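Local coordinates for protein threonine--tRNA ligase catalytic subunit (Aeropyrum pernix, PDB 3A32) that probably charges tRNA(Thr) with threonine in two steps, activating the amino acid with ATP and then passing it to the tRNA acceptor end, at residues Met332-Ala337 against Lys396-Val401; Leu130-Lys135 against Phe301-Val306; Glu200-Arg205 against Trp276-Ile281; Val346-Gly349 against Glu355-Asp358; Ala77-Phe82 against Asn93-Phe98. All coordinates share one frame; numbering follows the deposited sequence.

Contact 1 of 5, residues Met332-Ala337 against Lys396-Val401; sequences MPFTLA and KPAVNV. With SO4 (sulfate ion), chain B.
F334, A337, A398 and V399 make a small, wholly buried apolar contact between the loop joining helix 317-327 to strand 341-347 and the residues entering strand 399-403, in the mixed sheet of the anticodon-binding domain. It is a modest example of how a connecting loop seats itself on the sheet it leads into through a few methyl groups. The methyl of A398 serves both loop residues: its CB lies 3.7 Å from A337 CB and equally close to F334 CD1, reaching the phenylalanine ring at a slant. V399 presents a single branch, CG2, to the edge of the same ring, 4.0 Å from F334 CD1. The ring can lie there because F334 CG stands anti to the backbone N (chi1 178°), and its remaining neighbours include A446 and L449 of helix 435-457. The loop folds into a short 3-10 turn in which L336 N bonds to P333 O.

At the polar margin, K396 extends from the contact to a sulfate ion, probably from the crystallisation liquor, which K7 and Y12 also hold; K396 NZ donates to E392 O as well. A water bridges the two segments, accepting from M332 N at 2.9 Å and donating to K396 O.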
# COMPACT_ATOMS: atom_id res chain seq x y z
N MET A 332 -11.53 -7.57 15.89
CA MET A 332 -10.46 -7.71 14.90
C MET A 332 -9.29 -8.52 15.47
O MET A 332 -8.98 -8.40 16.69
CB MET A 332 -9.92 -6.32 14.51
CG MET A 332 -10.98 -5.35 13.90
SD MET A 332 -11.76 -6.08 12.44
CE MET A 332 -10.37 -6.01 11.26
N PRO A 333 -8.60 -9.28 14.59
CA PRO A 333 -7.34 -9.91 15.00
C PRO A 333 -6.32 -8.83 15.36
O PRO A 333 -6.37 -7.74 14.77
CB PRO A 333 -6.87 -10.68 13.76
CG PRO A 333 -7.77 -10.26 12.62
CD PRO A 333 -8.92 -9.49 13.15
N PHE A 334 -5.39 -9.13 16.29
CA PHE A 334 -4.47 -8.16 16.83
C PHE A 334 -3.80 -7.27 15.76
O PHE A 334 -3.70 -6.06 15.95
CB PHE A 334 -3.40 -8.83 17.71
CG PHE A 334 -2.38 -7.89 18.27
CD1 PHE A 334 -2.56 -7.31 19.52
CD2 PHE A 334 -1.20 -7.64 17.58
CE1 PHE A 334 -1.59 -6.46 20.08
CE2 PHE A 334 -0.23 -6.78 18.11
CZ PHE A 334 -0.43 -6.18 19.37
N THR A 335 -3.34 -7.88 14.66
CA THR A 335 -2.56 -7.15 13.66
C THR A 335 -3.40 -6.05 12.94
O THR A 335 -2.87 -5.02 12.48
CB THR A 335 -1.85 -8.12 12.67
OG1 THR A 335 -0.89 -8.93 13.39
CG2 THR A 335 -1.06 -7.35 11.65
N LEU A 336 -4.71 -6.27 12.90
CA LEU A 336 -5.68 -5.46 12.20
C LEU A 336 -6.62 -4.61 13.08
O LEU A 336 -7.55 -3.98 12.58
CB LEU A 336 -6.51 -6.38 11.30
CG LEU A 336 -5.72 -7.14 10.21
CD1 LEU A 336 -6.75 -7.91 9.39
CD2 LEU A 336 -4.79 -6.22 9.31
N ALA A 337 -6.37 -4.58 14.39
CA ALA A 337 -7.24 -3.90 15.33
C ALA A 337 -6.89 -2.41 15.29
O ALA A 337 -5.71 -2.02 15.45
CB ALA A 337 -7.02 -4.47 16.76
N LYS A 396 -13.43 -1.69 21.36
CA LYS A 396 -13.02 -3.10 21.31
C LYS A 396 -11.51 -3.28 21.06
O LYS A 396 -11.11 -3.88 20.03
CB LYS A 396 -13.82 -3.85 20.25
CG LYS A 396 -15.28 -4.01 20.59
CD LYS A 396 -16.09 -4.61 19.46
CE LYS A 396 -17.50 -4.89 19.96
NZ LYS A 396 -18.30 -3.65 20.21
N PRO A 397 -10.65 -2.74 21.99
CA PRO A 397 -9.20 -2.80 21.78
C PRO A 397 -8.77 -4.25 21.76
O PRO A 397 -9.39 -5.07 22.42
CB PRO A 397 -8.64 -2.09 23.02
CG PRO A 397 -9.78 -1.20 23.51
CD PRO A 397 -10.98 -2.10 23.28
N ALA A 398 -7.74 -4.59 21.00
CA ALA A 398 -7.26 -5.98 20.97
C ALA A 398 -6.85 -6.44 22.38
O ALA A 398 -7.24 -7.51 22.82
CB ALA A 398 -6.09 -6.16 19.95
N VAL A 399 -6.09 -5.61 23.11
CA VAL A 399 -5.59 -5.98 24.45
C VAL A 399 -5.89 -4.83 25.41
O VAL A 399 -5.57 -3.71 25.07
CB VAL A 399 -4.04 -6.27 24.41
CG1 VAL A 399 -3.48 -6.68 25.80
CG2 VAL A 399 -3.68 -7.40 23.36
N ASN A 400 -6.53 -5.09 26.56
CA ASN A 400 -6.68 -4.10 27.66
C ASN A 400 -5.62 -4.29 28.73
O ASN A 400 -5.44 -5.41 29.19
CB ASN A 400 -8.10 -4.09 28.34
CG ASN A 400 -9.23 -3.76 27.36
OD1 ASN A 400 -9.01 -3.11 26.32
ND2 ASN A 400 -10.45 -4.24 27.68
N VAL A 401 -4.92 -3.21 29.10
CA VAL A 401 -3.89 -3.27 30.17
C VAL A 401 -4.39 -2.40 31.31
O VAL A 401 -4.57 -1.20 31.14
CB VAL A 401 -2.46 -2.83 29.67
CG1 VAL A 401 -1.42 -2.89 30.81
CG2 VAL A 401 -2.01 -3.69 28.46
S SO4 B . -21.43 -5.24 21.25
O1 SO4 B . -20.58 -5.50 22.42
O2 SO4 B . -21.49 -6.23 20.17
O3 SO4 B . -22.76 -5.23 21.83
O4 SO4 B . -21.03 -3.96 20.67
O HOH W 1 -11.84 -5.20 17.50

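Contact 2 of 5, residues Leu130-Lys135 against Phe301-Val306; sequences LPLPFK and FGIEEV
L132 and F301 form the tight part of this contact, with the leucine methyl CD1 pressed over one face of the phenylalanine ring. That CH-pi contact puts L132 CD1 3.9 Å from the F301 ring centroid and 21° off the ring normal, shifted toward the rim. The same methyl touches I303 CD1 at 3.9 Å, so one leucine branch fills the angle between ring and isoleucine. A different group meets the ring edge: L130 O lies in the ring plane, 3.1 Å from F301 CE1. The F301 side chain leaves with CG anti to its carbonyl carbon (chi1 -56°), which swings the ring toward L130 and L132. In the mostly antiparallel sheet of the class II synthetase core, strands 134-143 and 306-316 flank strand 159-170, and this contact joins the segments leading into those two strands. With an alanine for F301, a gap would probably open against L132, leaving I303 as its CD1's remaining partner across this contact.

The packing fades toward solvent, where P131, G302 and E304 are exposed. Just past helix 293-301, G302 takes a positive phi (61°), turning the chain toward I303. L130 and P131 pack on F469 of the second subunit.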
# COMPACT_ATOMS: atom_id res chain seq x y z
N LEU A 130 11.09 -16.20 -19.24
CA LEU A 130 10.00 -15.97 -18.27
C LEU A 130 9.45 -17.33 -17.87
O LEU A 130 9.02 -18.09 -18.74
CB LEU A 130 8.86 -15.13 -18.87
CG LEU A 130 7.80 -14.57 -17.90
CD1 LEU A 130 8.36 -13.52 -16.92
CD2 LEU A 130 6.64 -14.00 -18.67
N PRO A 131 9.50 -17.67 -16.56
CA PRO A 131 9.00 -18.97 -16.16
C PRO A 131 7.45 -19.08 -16.16
O PRO A 131 6.73 -18.09 -15.98
CB PRO A 131 9.55 -19.14 -14.73
CG PRO A 131 10.35 -17.92 -14.43
CD PRO A 131 9.98 -16.88 -15.41
N LEU A 132 6.97 -20.28 -16.42
CA LEU A 132 5.56 -20.60 -16.24
C LEU A 132 5.48 -21.69 -15.16
O LEU A 132 6.36 -22.55 -15.09
CB LEU A 132 4.96 -21.10 -17.55
CG LEU A 132 4.98 -20.16 -18.75
CD1 LEU A 132 4.37 -20.81 -20.01
CD2 LEU A 132 4.30 -18.76 -18.44
N PRO A 133 4.42 -21.69 -14.34
CA PRO A 133 3.31 -20.71 -14.39
C PRO A 133 3.75 -19.24 -14.07
O PRO A 133 4.70 -19.00 -13.29
CB PRO A 133 2.29 -21.24 -13.37
CG PRO A 133 2.97 -22.34 -12.62
CD PRO A 133 4.23 -22.75 -13.33
N PHE A 134 3.07 -18.30 -14.70
CA PHE A 134 3.31 -16.88 -14.45
C PHE A 134 2.17 -16.42 -13.56
O PHE A 134 0.99 -16.56 -13.93
CB PHE A 134 3.32 -16.14 -15.77
CG PHE A 134 3.31 -14.65 -15.66
CD1 PHE A 134 4.49 -13.94 -15.61
CD2 PHE A 134 2.10 -13.95 -15.67
CE1 PHE A 134 4.48 -12.54 -15.52
CE2 PHE A 134 2.08 -12.56 -15.59
CZ PHE A 134 3.26 -11.85 -15.53
N LYS A 135 2.52 -15.92 -12.38
CA LYS A 135 1.55 -15.55 -11.36
C LYS A 135 1.81 -14.14 -10.97
O LYS A 135 2.94 -13.79 -10.62
CB LYS A 135 1.68 -16.46 -10.13
CG LYS A 135 1.75 -17.96 -10.49
CD LYS A 135 1.62 -18.91 -9.31
CE LYS A 135 2.29 -18.37 -8.03
NZ LYS A 135 2.60 -19.48 -7.05
N PHE A 301 6.79 -20.44 -26.06
CA PHE A 301 7.10 -21.50 -25.10
C PHE A 301 6.93 -22.92 -25.64
O PHE A 301 7.32 -23.89 -24.99
CB PHE A 301 6.30 -21.34 -23.79
CG PHE A 301 6.47 -20.02 -23.13
CD1 PHE A 301 7.29 -19.89 -22.02
CD2 PHE A 301 5.78 -18.90 -23.59
CE1 PHE A 301 7.46 -18.64 -21.39
CE2 PHE A 301 5.93 -17.64 -22.95
CZ PHE A 301 6.77 -17.52 -21.87
N GLY A 302 6.34 -23.04 -26.83
CA GLY A 302 6.03 -24.38 -27.38
C GLY A 302 5.06 -25.21 -26.52
O GLY A 302 5.16 -26.45 -26.46
N ILE A 303 4.14 -24.50 -25.84
CA ILE A 303 3.08 -25.11 -25.05
C ILE A 303 1.73 -24.93 -25.76
O ILE A 303 1.34 -23.82 -26.10
CB ILE A 303 3.10 -24.55 -23.60
CG1 ILE A 303 4.33 -25.08 -22.87
CG2 ILE A 303 1.83 -24.91 -22.82
CD1 ILE A 303 4.73 -24.26 -21.73
N GLU A 304 1.03 -26.04 -25.98
CA GLU A 304 -0.28 -26.06 -26.66
C GLU A 304 -1.42 -26.07 -25.61
O GLU A 304 -2.47 -25.46 -25.84
CB GLU A 304 -0.40 -27.29 -27.60
CG GLU A 304 -1.20 -27.05 -28.91
CD GLU A 304 -0.29 -26.90 -30.17
OE1 GLU A 304 0.15 -27.94 -30.73
OE2 GLU A 304 -0.04 -25.77 -30.62
N GLU A 305 -1.20 -26.76 -24.49
CA GLU A 305 -2.16 -26.79 -23.38
C GLU A 305 -1.80 -25.79 -22.27
O GLU A 305 -0.87 -25.99 -21.54
CB GLU A 305 -2.29 -28.19 -22.78
CG GLU A 305 -3.67 -28.39 -22.14
CD GLU A 305 -3.74 -29.59 -21.18
OE1 GLU A 305 -2.82 -30.45 -21.23
OE2 GLU A 305 -4.71 -29.65 -20.37
N VAL A 306 -2.56 -24.71 -22.17
CA VAL A 306 -2.30 -23.69 -21.17
C VAL A 306 -3.65 -23.11 -20.70
O VAL A 306 -4.61 -23.06 -21.46
CB VAL A 306 -1.35 -22.57 -21.71
CG1 VAL A 306 -1.99 -21.76 -22.81
CG2 VAL A 306 -0.87 -21.62 -20.58

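Contact 3 of 5, residues Glu200-Arg205 against Trp276-Ile281; sequences ETFKVR and WQMGTI. With SO4 (sulfate ion), chain C.
The strands of F202 and R205 and of Q277 and M278 run parallel in the mostly antiparallel sheet of the class II synthetase core, separated by strand 260-268; the closest CA pair, F202 and W276, is 9.3 Å apart. The F202 ring turns its edge to M278, with CE1 4.5 Å from M278 SD, a loose apolar touch. R205 and Q277 cross at about a right angle: R205 NH1 and Q277 NE2 approach to 3.8 Å without a hydrogen bond, the guanidinium and amide planes being 55° apart. R205 leaves with CG anti to the backbone N (chi1 179°) and bends at chi3, bringing its guanidinium between Q277 and a sulfate.

That sulfate is probably a guest from the crystallisation liquor. K203 NZ donates to its O1 at 2.8 Å, and R205 NH2 reaches O4 at 3.0 Å from the guanidinium edge with an N-H...O angle of 151°. E275 OE2 forms salt bridges with both K203 and R205. A methionine in place of K203 would probably cost the sulfate its lysine donor and E275 one of its salt-bridge partners.

F202 rests on F263 of strand 260-268 and M185 of helix 174-191, while M278 reaches F320 of helix 317-327.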
# COMPACT_ATOMS: atom_id res chain seq x y z
N GLU A 200 -16.15 -29.02 8.95
CA GLU A 200 -17.36 -28.50 9.57
C GLU A 200 -17.69 -27.04 9.26
O GLU A 200 -18.82 -26.57 9.55
CB GLU A 200 -17.35 -28.74 11.09
CG GLU A 200 -18.17 -29.98 11.58
CD GLU A 200 -19.71 -29.71 11.73
OE1 GLU A 200 -20.12 -28.95 12.67
OE2 GLU A 200 -20.51 -30.30 10.92
N THR A 201 -16.75 -26.33 8.66
CA THR A 201 -16.91 -24.89 8.48
C THR A 201 -16.76 -24.46 7.02
O THR A 201 -16.81 -23.29 6.72
CB THR A 201 -15.91 -24.08 9.33
OG1 THR A 201 -14.60 -24.26 8.81
CG2 THR A 201 -15.92 -24.52 10.80
N PHE A 202 -16.57 -25.39 6.11
CA PHE A 202 -16.11 -24.95 4.78
C PHE A 202 -16.70 -25.84 3.69
O PHE A 202 -16.89 -27.04 3.91
CB PHE A 202 -14.57 -24.86 4.70
CG PHE A 202 -14.07 -23.78 3.75
CD1 PHE A 202 -13.97 -22.44 4.18
CD2 PHE A 202 -13.76 -24.10 2.42
CE1 PHE A 202 -13.59 -21.44 3.34
CE2 PHE A 202 -13.34 -23.09 1.54
CZ PHE A 202 -13.24 -21.73 2.03
N LYS A 203 -16.99 -25.21 2.56
CA LYS A 203 -17.55 -25.87 1.40
C LYS A 203 -16.84 -25.34 0.13
O LYS A 203 -16.57 -24.14 0.01
CB LYS A 203 -19.08 -25.58 1.38
CG LYS A 203 -19.82 -26.16 0.23
CD LYS A 203 -21.30 -26.47 0.53
CE LYS A 203 -22.08 -25.19 0.77
NZ LYS A 203 -23.55 -25.41 0.92
N VAL A 204 -16.57 -26.23 -0.82
CA VAL A 204 -16.03 -25.84 -2.10
C VAL A 204 -17.10 -26.14 -3.17
O VAL A 204 -17.54 -27.27 -3.30
CB VAL A 204 -14.69 -26.58 -2.43
CG1 VAL A 204 -14.46 -26.64 -3.92
CG2 VAL A 204 -13.50 -25.87 -1.74
N ARG A 205 -17.50 -25.12 -3.93
CA ARG A 205 -18.53 -25.29 -4.95
C ARG A 205 -17.95 -25.11 -6.35
O ARG A 205 -17.41 -24.05 -6.68
CB ARG A 205 -19.66 -24.27 -4.72
CG ARG A 205 -20.81 -24.30 -5.75
CD ARG A 205 -21.82 -23.16 -5.44
NE ARG A 205 -22.66 -23.58 -4.33
CZ ARG A 205 -22.91 -22.88 -3.24
NH1 ARG A 205 -22.43 -21.64 -3.08
NH2 ARG A 205 -23.67 -23.42 -2.29
N TRP A 276 -21.09 -18.01 3.69
CA TRP A 276 -20.35 -16.77 3.56
C TRP A 276 -19.41 -16.98 2.37
O TRP A 276 -18.35 -17.61 2.53
CB TRP A 276 -19.55 -16.48 4.86
CG TRP A 276 -18.57 -15.34 4.79
CD1 TRP A 276 -18.33 -14.48 3.72
CD2 TRP A 276 -17.72 -14.88 5.85
NE1 TRP A 276 -17.35 -13.55 4.05
CE2 TRP A 276 -16.99 -13.75 5.37
CE3 TRP A 276 -17.50 -15.33 7.18
CZ2 TRP A 276 -16.05 -13.07 6.15
CZ3 TRP A 276 -16.57 -14.66 7.96
CH2 TRP A 276 -15.84 -13.54 7.43
N GLN A 277 -19.78 -16.47 1.19
CA GLN A 277 -18.97 -16.64 0.00
C GLN A 277 -17.76 -15.71 0.03
O GLN A 277 -17.87 -14.51 0.38
CB GLN A 277 -19.77 -16.42 -1.31
CG GLN A 277 -19.05 -17.06 -2.56
CD GLN A 277 -19.95 -17.19 -3.75
OE1 GLN A 277 -19.86 -16.38 -4.65
NE2 GLN A 277 -20.84 -18.22 -3.77
N MET A 278 -16.62 -16.27 -0.32
CA MET A 278 -15.35 -15.53 -0.30
C MET A 278 -14.79 -15.40 -1.73
O MET A 278 -15.54 -14.94 -2.63
CB MET A 278 -14.37 -16.19 0.67
CG MET A 278 -14.90 -16.06 2.07
SD MET A 278 -13.98 -16.97 3.30
CE MET A 278 -14.82 -16.45 4.77
N GLY A 279 -13.54 -15.83 -1.96
CA GLY A 279 -12.92 -15.67 -3.28
C GLY A 279 -13.38 -16.76 -4.26
O GLY A 279 -14.27 -17.55 -3.93
N THR A 280 -12.77 -16.79 -5.44
CA THR A 280 -13.12 -17.67 -6.53
C THR A 280 -11.84 -18.04 -7.28
O THR A 280 -10.84 -17.31 -7.22
CB THR A 280 -14.14 -16.98 -7.53
OG1 THR A 280 -15.36 -16.70 -6.81
CG2 THR A 280 -14.57 -17.92 -8.63
N ILE A 281 -11.86 -19.20 -7.94
CA ILE A 281 -10.88 -19.53 -8.97
C ILE A 281 -11.66 -19.66 -10.27
O ILE A 281 -12.45 -20.59 -10.42
CB ILE A 281 -10.09 -20.87 -8.68
CG1 ILE A 281 -9.42 -20.81 -7.32
CG2 ILE A 281 -9.04 -21.15 -9.79
CD1 ILE A 281 -8.86 -22.13 -6.89
S SO4 C . -25.36 -27.39 -1.25
O1 SO4 C . -24.31 -27.79 -0.31
O2 SO4 C . -25.36 -28.28 -2.41
O3 SO4 C . -26.64 -27.53 -0.54
O4 SO4 C . -25.18 -26.01 -1.74

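Contact 4 of 5, residues Val346-Gly349 against Glu355-Asp358; sequences VKTG and EIED
K347 and E357 form the first shell of this surface contact, a salt bridge with K347 NZ 3.0 Å from E357 OE1. The ammonium meets that oxygen on its anti side, 25° out of the carboxylate plane, so it engages one oxygen rather than straddling both. The glutamate brings its acid back over its own chain: CG is anti to the backbone N (chi1 165°), then the chain bends at chi2, and the lysine nitrogen also comes within 3.4 Å of E357 CB. The lysine, bent at chi2 and again at chi4, arches across to arrive there, and the two side chains pass each other at a slant.

Beneath this polar bridge lies the buried part. I356 sends its CD1 methyl to the strand, where it rests 3.6 Å from V346 O and, more loosely, 4.5 Å from T348 CG2. Its nearest approach across the contact is thus to a backbone oxygen, with I356 CA and K347 CA 7.2 Å apart.

A second shell fixes the turn between strand and helix. D353, the first residue of helix 353-369, accepts from G349 N through OD2 and pairs through OD1 with T348 OG1. G349 has a positive phi of 97°, a backbone shape at which any side chain would collide with the carbonyl oxygen of T348.

The whole belongs to the beta-alpha-beta unit formed by strand 341-347, helix 353-369 and strand 373-380 in the anticodon-binding domain, and helix 405-410 closes over it, with V408 on I356 and A405 on T348.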
# COMPACT_ATOMS: atom_id res chain seq x y z
N VAL A 346 -6.33 3.10 36.51
CA VAL A 346 -7.45 3.11 37.46
C VAL A 346 -7.09 3.97 38.69
O VAL A 346 -6.47 3.49 39.66
CB VAL A 346 -7.88 1.73 37.85
CG1 VAL A 346 -9.20 1.80 38.65
CG2 VAL A 346 -7.98 0.79 36.58
N LYS A 347 -7.42 5.25 38.62
CA LYS A 347 -7.00 6.19 39.66
C LYS A 347 -7.83 6.02 40.93
O LYS A 347 -8.97 5.55 40.89
CB LYS A 347 -7.03 7.62 39.14
CG LYS A 347 -5.70 8.01 38.56
CD LYS A 347 -5.82 8.93 37.37
CE LYS A 347 -4.48 8.97 36.57
NZ LYS A 347 -3.60 10.20 36.80
N THR A 348 -7.23 6.40 42.06
CA THR A 348 -7.78 6.12 43.38
C THR A 348 -8.13 7.39 44.14
O THR A 348 -8.96 7.36 45.03
CB THR A 348 -6.80 5.25 44.25
OG1 THR A 348 -5.60 5.97 44.52
CG2 THR A 348 -6.44 3.95 43.53
N GLY A 349 -7.51 8.51 43.77
CA GLY A 349 -7.63 9.75 44.54
C GLY A 349 -6.46 9.97 45.49
O GLY A 349 -6.20 11.12 45.94
N GLU A 355 2.33 7.16 40.74
CA GLU A 355 3.02 6.00 40.21
C GLU A 355 2.17 5.31 39.13
O GLU A 355 2.69 4.79 38.18
CB GLU A 355 3.27 5.02 41.32
CG GLU A 355 4.30 5.41 42.32
CD GLU A 355 4.40 4.36 43.39
OE1 GLU A 355 4.89 3.24 43.06
OE2 GLU A 355 3.97 4.66 44.53
N ILE A 356 0.86 5.26 39.33
CA ILE A 356 -0.08 4.73 38.33
C ILE A 356 0.00 5.53 37.03
O ILE A 356 0.08 4.95 35.94
CB ILE A 356 -1.54 4.76 38.85
CG1 ILE A 356 -1.72 3.75 39.99
CG2 ILE A 356 -2.54 4.61 37.69
CD1 ILE A 356 -3.03 3.87 40.67
N GLU A 357 0.00 6.87 37.16
CA GLU A 357 0.02 7.77 36.02
C GLU A 357 1.34 7.65 35.29
O GLU A 357 1.34 7.52 34.07
CB GLU A 357 -0.34 9.22 36.43
CG GLU A 357 -0.01 10.30 35.36
CD GLU A 357 -0.91 10.22 34.11
OE1 GLU A 357 -2.10 9.82 34.23
OE2 GLU A 357 -0.43 10.58 32.99
N ASP A 358 2.45 7.63 36.02
CA ASP A 358 3.75 7.46 35.41
C ASP A 358 3.96 6.08 34.77
O ASP A 358 4.58 5.97 33.73
CB ASP A 358 4.89 7.77 36.41
CG ASP A 358 4.89 9.25 36.92
OD1 ASP A 358 4.11 10.12 36.42
OD2 ASP A 358 5.68 9.56 37.84

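Contact 5 of 5, residues Ala77-Phe82 against Asn93-Phe98; sequences ASTELF and NNMYLF
This contact belongs to a three-stranded antiparallel sheet of the catalytic subunit, where T79 and F82, at the turn from strand 76-78 into helix 80-84, face M95 and L97, on the way into and along strand 96-100. The terminal methyl of M95 carries much of it: CE approaches F82 CD2 to 3.4 Å, slanting onto the ring rather than meeting its face or edge squarely. The methionine chain is bent at its last torsion (chi3 62°), which curls CE in toward the phenylalanine. Its sulfur lies 5.2 Å from the F82 ring centroid, 35° off the normal. T79 and L97 cross at about a right angle, T79 CG2 touching L97 CD2 at 3.6 Å. The threonine methyl faces the leucine while OG1 is hydrogen-bonded to E104 of the middle strand, 103-107. The helix turn is secured by S78, whose OG accepts from E80 N at 3.1 Å as a capping bond.

At the second subunit, the Y96 ring lies against F98 of that chain. The F82 side chain is about 7 Å from that of C112, a zinc ligand, and about 10 Å from the ion. The sulfur geometry makes M95 and F82 a Met-aromatic contact in the zinc site's neighbourhood.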
# COMPACT_ATOMS: atom_id res chain seq x y z
N ALA A 77 -7.77 3.91 -17.82
CA ALA A 77 -7.26 3.31 -19.05
C ALA A 77 -8.09 3.80 -20.21
O ALA A 77 -9.26 4.08 -20.04
CB ALA A 77 -7.32 1.77 -18.99
N SER A 78 -7.48 3.86 -21.38
CA SER A 78 -8.25 4.03 -22.61
C SER A 78 -9.21 2.89 -22.66
O SER A 78 -8.85 1.76 -22.27
CB SER A 78 -7.32 3.95 -23.84
OG SER A 78 -8.03 3.81 -25.07
N THR A 79 -10.42 3.14 -23.18
CA THR A 79 -11.34 2.03 -23.40
C THR A 79 -10.90 1.05 -24.47
O THR A 79 -11.49 -0.05 -24.58
CB THR A 79 -12.76 2.50 -23.68
OG1 THR A 79 -12.76 3.57 -24.65
CG2 THR A 79 -13.44 2.94 -22.37
N GLU A 80 -9.87 1.38 -25.24
CA GLU A 80 -9.26 0.37 -26.13
C GLU A 80 -8.85 -0.86 -25.32
O GLU A 80 -8.93 -2.01 -25.77
CB GLU A 80 -8.05 0.90 -26.87
CG GLU A 80 -8.33 2.05 -27.81
CD GLU A 80 -9.40 1.73 -28.85
OE1 GLU A 80 -9.23 0.66 -29.47
OE2 GLU A 80 -10.38 2.52 -29.01
N LEU A 81 -8.43 -0.63 -24.09
CA LEU A 81 -7.97 -1.74 -23.29
C LEU A 81 -9.12 -2.73 -23.05
O LEU A 81 -8.91 -3.95 -23.11
CB LEU A 81 -7.34 -1.24 -21.98
CG LEU A 81 -6.81 -2.32 -21.05
CD1 LEU A 81 -5.73 -3.17 -21.72
CD2 LEU A 81 -6.30 -1.66 -19.77
N PHE A 82 -10.31 -2.18 -22.81
CA PHE A 82 -11.49 -2.96 -22.47
C PHE A 82 -12.28 -3.38 -23.72
O PHE A 82 -13.03 -4.34 -23.65
CB PHE A 82 -12.36 -2.24 -21.42
CG PHE A 82 -11.57 -1.81 -20.19
CD1 PHE A 82 -11.06 -2.78 -19.30
CD2 PHE A 82 -11.30 -0.47 -19.94
CE1 PHE A 82 -10.27 -2.37 -18.17
CE2 PHE A 82 -10.56 -0.08 -18.81
CZ PHE A 82 -10.03 -1.05 -17.94
N ASN A 93 -21.64 -0.78 -19.68
CA ASN A 93 -22.76 -0.29 -18.88
C ASN A 93 -22.50 -0.21 -17.36
O ASN A 93 -23.13 0.59 -16.66
CB ASN A 93 -24.04 -1.06 -19.22
CG ASN A 93 -24.58 -0.69 -20.59
OD1 ASN A 93 -24.69 -1.54 -21.47
ND2 ASN A 93 -24.87 0.61 -20.80
N ASN A 94 -21.58 -1.06 -16.90
CA ASN A 94 -21.06 -1.05 -15.53
C ASN A 94 -19.80 -0.20 -15.39
O ASN A 94 -19.13 -0.23 -14.36
CB ASN A 94 -20.73 -2.49 -15.12
CG ASN A 94 -21.96 -3.44 -15.22
OD1 ASN A 94 -23.07 -3.10 -14.76
ND2 ASN A 94 -21.75 -4.64 -15.81
N MET A 95 -19.45 0.56 -16.42
CA MET A 95 -18.19 1.30 -16.34
C MET A 95 -18.40 2.80 -16.18
O MET A 95 -19.35 3.34 -16.73
CB MET A 95 -17.28 1.00 -17.55
CG MET A 95 -16.88 -0.47 -17.69
SD MET A 95 -15.98 -0.87 -19.24
CE MET A 95 -14.54 0.14 -19.03
N TYR A 96 -17.51 3.46 -15.44
CA TYR A 96 -17.50 4.91 -15.37
C TYR A 96 -16.60 5.45 -16.51
O TYR A 96 -15.39 5.20 -16.55
CB TYR A 96 -17.02 5.39 -13.99
CG TYR A 96 -17.91 4.90 -12.85
CD1 TYR A 96 -19.30 5.15 -12.86
CD2 TYR A 96 -17.36 4.24 -11.75
CE1 TYR A 96 -20.11 4.73 -11.78
CE2 TYR A 96 -18.13 3.84 -10.70
CZ TYR A 96 -19.51 4.07 -10.71
OH TYR A 96 -20.29 3.65 -9.65
N LEU A 97 -17.22 6.16 -17.45
CA LEU A 97 -16.51 6.57 -18.67
C LEU A 97 -16.33 8.07 -18.73
O LEU A 97 -17.18 8.83 -18.24
CB LEU A 97 -17.23 6.10 -19.93
CG LEU A 97 -17.33 4.57 -20.04
CD1 LEU A 97 -18.12 4.21 -21.31
CD2 LEU A 97 -15.96 3.94 -20.05
N PHE A 98 -15.22 8.50 -19.31
CA PHE A 98 -14.98 9.93 -19.43
C PHE A 98 -14.08 10.19 -20.65
O PHE A 98 -13.48 9.27 -21.23
CB PHE A 98 -14.41 10.53 -18.11
CG PHE A 98 -13.09 9.93 -17.67
CD1 PHE A 98 -11.87 10.52 -18.06
CD2 PHE A 98 -13.05 8.78 -16.87
CE1 PHE A 98 -10.59 9.97 -17.67
CE2 PHE A 98 -11.79 8.20 -16.46
CZ PHE A 98 -10.57 8.80 -16.86

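From the N terminus, contact 5 closes first, a short loop of ten residues between 77-82 and 93-98 that ties a helix turn to a small antiparallel sheet. Contact 2 then opens at 130-135 and closes only at 301-306, and contact 3 (200-205 with 276-281) is nested within it; both reach the large catalytic sheet, their centres 28 Å apart. Beyond it, contact 1 opens at 332-337 and closes at 396-401, enclosing contact 4, whose strand 341-347 neighbours strand 399-403 in the anticodon-binding sheet. No two contacts cross. Contacts 2 and 5 both touch the second subunit, while contacts 2 and 4 lie farthest apart, with centres 66 Å from one another.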